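Local coordinates for phospholyase (Arthrobacter aurescens, PDB 5G4I), which is a pyridoxal-phosphate-dependent phospholyase, a carbon-oxygen lyase that eliminates phosphate from its substrate, built on the class III transaminase scaffold, at residues 113-118 and 306-311. Residues are numbered along the deposited sequence; the frame is centred on the assembly and turned at random.
Sequences RLFLTN and NMFFNT. With PLP (pyridoxal-5'-phosphate), chain H.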
ATOM      1  N   ARG A 113     -11.759   4.858 -16.540  1.00 10.43           N
ATOM      2  CA  ARG A 113     -10.619   3.962 -16.369  1.00 10.43           C
ATOM      3  C   ARG A 113     -10.163   3.870 -14.869  1.00 10.16           C
ATOM      4  O   ARG A 113     -10.511   4.787 -14.099  1.00 11.26           O
ATOM      5  CB  ARG A 113      -9.408   4.439 -17.215  1.00 11.86           C
ATOM      6  CG  ARG A 113      -9.624   4.369 -18.785  1.00 13.58           C
ATOM      7  CD  ARG A 113      -9.868   2.983 -19.344  1.00 14.69           C
ATOM      8  NE  ARG A 113      -9.950   3.089 -20.842  1.00 18.96           N
ATOM      9  CZ  ARG A 113     -11.069   3.331 -21.512  1.00 19.76           C
ATOM     10  NH1 ARG A 113     -12.203   3.544 -20.920  1.00 20.15           N
ATOM     11  NH2 ARG A 113     -10.966   3.467 -22.864  1.00 22.20           N
ATOM     12  N   LEU A 114      -9.389   2.829 -14.548  1.00 11.54           N
ATOM     13  CA  LEU A 114      -9.069   2.555 -13.155  1.00 12.74           C
ATOM     14  C   LEU A 114      -7.606   2.096 -13.041  1.00 11.65           C
ATOM     15  O   LEU A 114      -7.115   1.269 -13.855  1.00 12.06           O
ATOM     16  CB  LEU A 114     -10.011   1.360 -12.716  1.00 15.26           C
ATOM     17  CG  LEU A 114      -9.829   0.532 -11.483  1.00 14.43           C
ATOM     18  CD1 LEU A 114     -10.153   1.455 -10.310  1.00 19.27           C
ATOM     19  CD2 LEU A 114     -10.756  -0.633 -11.286  1.00 17.85           C
ATOM     20  N   PHE A 115      -6.918   2.556 -11.957  1.00 10.45           N
ATOM     21  CA  PHE A 115      -5.694   1.950 -11.404  1.00 10.14           C
ATOM     22  C   PHE A 115      -6.081   1.391 -10.003  1.00 10.49           C
ATOM     23  O   PHE A 115      -6.520   2.174  -9.119  1.00 12.78           O
ATOM     24  CB  PHE A 115      -4.590   2.978 -11.182  1.00  9.94           C
ATOM     25  CG  PHE A 115      -4.046   3.681 -12.420  1.00 11.39           C
ATOM     26  CD1 PHE A 115      -4.601   4.841 -12.875  1.00 12.97           C
ATOM     27  CD2 PHE A 115      -2.936   3.164 -13.054  1.00 10.86           C
ATOM     28  CE1 PHE A 115      -4.032   5.498 -14.019  1.00 12.92           C
ATOM     29  CE2 PHE A 115      -2.375   3.778 -14.170  1.00 12.32           C
ATOM     30  CZ  PHE A 115      -2.949   4.952 -14.650  1.00 12.43           C
ATOM     31  N   LEU A 116      -5.859   0.124  -9.759  1.00 10.26           N
ATOM     32  CA  LEU A 116      -6.100  -0.408  -8.414  1.00  9.47           C
ATOM     33  C   LEU A 116      -4.786  -0.288  -7.561  1.00  9.83           C
ATOM     34  O   LEU A 116      -3.658  -0.311  -8.095  1.00  9.44           O
ATOM     35  CB  LEU A 116      -6.547  -1.881  -8.527  1.00 10.99           C
ATOM     36  CG  LEU A 116      -8.004  -2.033  -8.944  1.00 11.35           C
ATOM     37  CD1 LEU A 116      -8.327  -3.422  -9.511  1.00 12.67           C
ATOM     38  CD2 LEU A 116      -8.975  -1.752  -7.796  1.00 11.34           C
ATOM     39  N   THR A 117      -4.985  -0.203  -6.219  1.00  8.85           N
ATOM     40  CA  THR A 117      -3.891  -0.128  -5.259  1.00  8.89           C
ATOM     41  C   THR A 117      -4.296  -0.981  -4.040  1.00  9.09           C
ATOM     42  O   THR A 117      -5.351  -1.645  -4.054  1.00  9.74           O
ATOM     43  CB  THR A 117      -3.563   1.331  -4.810  1.00  9.35           C
ATOM     44  OG1 THR A 117      -4.631   1.787  -3.947  1.00  9.86           O
ATOM     45  CG2 THR A 117      -3.295   2.271  -5.992  1.00 10.67           C
ATOM     46  N   ASN A 118      -3.474  -0.933  -2.958  1.00  8.95           N
ATOM     47  CA  ASN A 118      -3.766  -1.731  -1.740  1.00  9.88           C
ATOM     48  C   ASN A 118      -4.179  -0.838  -0.519  1.00 11.34           C
ATOM     49  O   ASN A 118      -4.314  -1.325   0.599  1.00 11.30           O
ATOM     50  CB  ASN A 118      -2.603  -2.644  -1.393  1.00 11.81           C
ATOM     51  CG  ASN A 118      -2.083  -3.419  -2.577  1.00 11.10           C
ATOM     52  OD1 ASN A 118      -0.958  -3.074  -3.124  1.00 13.11           O
ATOM     53  ND2 ASN A 118      -2.821  -4.323  -3.079  1.00  9.18           N
ATOM     54  N   ASN A 306       5.450   5.352 -18.381  1.00 11.91           N
ATOM     55  CA  ASN A 306       6.004   4.641 -17.231  1.00 11.76           C
ATOM     56  C   ASN A 306       5.622   3.191 -17.274  1.00 12.40           C
ATOM     57  O   ASN A 306       4.466   2.856 -17.586  1.00 13.74           O
ATOM     58  CB  ASN A 306       5.436   5.168 -15.896  1.00 12.13           C
ATOM     59  CG  ASN A 306       5.616   6.701 -15.709  1.00 11.96           C
ATOM     60  OD1 ASN A 306       6.548   7.205 -15.048  1.00 10.73           O
ATOM     61  ND2 ASN A 306       4.631   7.441 -16.223  1.00 12.56           N
ATOM     62  N   MET A 307       6.566   2.304 -16.921  1.00 12.87           N
ATOM     63  CA  MET A 307       6.272   0.885 -16.755  1.00 14.88           C
ATOM     64  C   MET A 307       5.708   0.648 -15.329  1.00 13.21           C
ATOM     65  O   MET A 307       6.345   0.132 -14.409  1.00 14.92           O
ATOM     66  CB  MET A 307       7.514   0.001 -17.065  1.00 18.38           C
ATOM     67  CG  MET A 307       7.256  -1.484 -16.961  1.00 24.39           C
ATOM     68  SD  MET A 307       5.612  -2.258 -17.149  1.00 31.12           S
ATOM     69  CE  MET A 307       5.898  -3.134 -15.584  1.00 37.35           C
ATOM     70  N   PHE A 308       4.484   1.140 -15.144  1.00 13.39           N
ATOM     71  CA  PHE A 308       3.834   1.149 -13.820  1.00 12.60           C
ATOM     72  C   PHE A 308       3.233  -0.220 -13.486  1.00 13.26           C
ATOM     73  O   PHE A 308       2.435  -0.766 -14.269  1.00 13.67           O
ATOM     74  CB  PHE A 308       2.732   2.262 -13.733  1.00 12.93           C
ATOM     75  CG  PHE A 308       2.044   2.295 -12.368  1.00 13.11           C
ATOM     76  CD1 PHE A 308       2.695   2.850 -11.294  1.00 13.80           C
ATOM     77  CD2 PHE A 308       0.811   1.662 -12.191  1.00 16.35           C
ATOM     78  CE1 PHE A 308       2.100   2.781  -9.999  1.00 15.21           C
ATOM     79  CE2 PHE A 308       0.258   1.553 -10.907  1.00 14.14           C
ATOM     80  CZ  PHE A 308       0.908   2.101  -9.860  1.00 15.13           C
ATOM     81  N   PHE A 309       3.511  -0.702 -12.254  1.00 12.51           N
ATOM     82  CA  PHE A 309       3.028  -2.047 -11.828  1.00 13.02           C
ATOM     83  C   PHE A 309       2.992  -2.045 -10.289  1.00 11.99           C
ATOM     84  O   PHE A 309       4.020  -1.694  -9.668  1.00 13.45           O
ATOM     85  CB  PHE A 309       3.910  -3.190 -12.422  1.00 13.27           C
ATOM     86  CG  PHE A 309       3.449  -4.601 -12.095  1.00 13.82           C
ATOM     87  CD1 PHE A 309       2.227  -5.085 -12.526  1.00 15.19           C
ATOM     88  CD2 PHE A 309       4.162  -5.325 -11.180  1.00 15.93           C
ATOM     89  CE1 PHE A 309       1.740  -6.355 -12.114  1.00 15.23           C
ATOM     90  CE2 PHE A 309       3.767  -6.678 -10.831  1.00 16.17           C
ATOM     91  CZ  PHE A 309       2.560  -7.161 -11.270  1.00 16.61           C
ATOM     92  N   ASN A 310       1.904  -2.574  -9.700  1.00 12.13           N
ATOM     93  CA  ASN A 310       1.663  -2.784  -8.277  1.00 11.71           C
ATOM     94  C   ASN A 310       1.350  -4.277  -8.142  1.00 12.73           C
ATOM     95  O   ASN A 310       0.334  -4.735  -8.642  1.00 12.55           O
ATOM     96  CB  ASN A 310       0.563  -1.823  -7.852  1.00 12.38           C
ATOM     97  CG  ASN A 310       0.121  -1.967  -6.442  1.00 11.94           C
ATOM     98  OD1 ASN A 310       0.065  -3.095  -5.896  1.00 11.93           O
ATOM     99  ND2 ASN A 310      -0.223  -0.842  -5.804  1.00 11.99           N
ATOM    100  N   THR A 311       2.213  -5.036  -7.456  1.00 12.93           N
ATOM    101  CA  THR A 311       2.148  -6.501  -7.522  1.00 13.44           C
ATOM    102  C   THR A 311       0.854  -7.063  -6.955  1.00 13.91           C
ATOM    103  O   THR A 311       0.274  -8.027  -7.510  1.00 12.98           O
ATOM    104  CB  THR A 311       3.345  -7.143  -6.766  1.00 15.33           C
ATOM    105  OG1 THR A 311       4.591  -6.664  -7.322  1.00 14.36           O
ATOM    106  CG2 THR A 311       3.332  -8.692  -6.875  1.00 16.87           C
TER
HETATM  107  N1  PLP H1440      11.468  -4.467  -4.224  1.00 13.26           N
HETATM  108  C2  PLP H1440      11.750  -5.531  -4.894  1.00 17.60           C
HETATM  109  C2A PLP H1440      13.194  -6.044  -4.916  1.00 18.95           C
HETATM  110  C3  PLP H1440      10.677  -6.210  -5.681  1.00 17.83           C
HETATM  111  O3  PLP H1440      10.934  -7.398  -6.340  1.00 21.99           O
HETATM  112  C4  PLP H1440       9.293  -5.708  -5.667  1.00 17.59           C
HETATM  113  C4A PLP H1440       8.150  -6.448  -6.285  1.00 21.51           C
HETATM  114  C5  PLP H1440       9.132  -4.479  -4.915  1.00 17.23           C
HETATM  115  C6  PLP H1440      10.244  -3.913  -4.209  1.00 16.89           C
HETATM  116  C5A PLP H1440       7.736  -3.783  -4.950  1.00 17.47           C
HETATM  117  O4P PLP H1440       6.742  -4.540  -4.305  1.00 18.49           O
HETATM  118  P   PLP H1440       5.215  -4.043  -4.671  1.00 14.06           P
HETATM  119  O1P PLP H1440       4.846  -4.241  -6.144  1.00 15.26           O
HETATM  120  O2P PLP H1440       4.495  -4.924  -3.609  1.00 16.63           O
HETATM  121  O3P PLP H1440       4.964  -2.691  -4.154  1.00 15.68           O
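F115 turns the edge of its ring toward the face of F308 in an offset edge-to-face (T-shaped) pair, joining strand 113-117, outermost in this chain's seven-stranded mixed sheet of the large domain, in the fold-type I architecture of the class III transaminase family, to the loop after helix 296-305. The ring centroids lie 5.9 Å apart with planes at 86°, and the nearest carbons, F115 CD2 and F308 CD2, are 4.1 Å from each other. F308 reaches across because its CG is anti to the backbone N (chi1 -180°), while L126 and I130 of helix 120-135 pack against F115. Further along, N310 also extends toward the strand, CG again trans to N (chi1 176°), and sets its ND2 3.8 Å from T117 CA, near the strand's end. There ND2 donates to OE1 of E122, which also accepts the backbone N-H of N118; OD1 of N310 takes a weak bond from A313 N. One carboxylate oxygen thus ties both segments to helix 120-135. A leucine in place of N310 would probably leave E122 without one of its donors and the loop beside the cofactor less firmly positioned. Next in sequence, T311 grips the phosphate of a pyridoxal phosphate that is also hydrogen-bonded by G120 N and S121 OG of the second subunit, so the site is shared across the dimer. Two donors converge on one phosphate oxygen: T311 N lies 3.0 Å from PLP O1P, and T311 OG1 lies 2.7 Å from that oxygen.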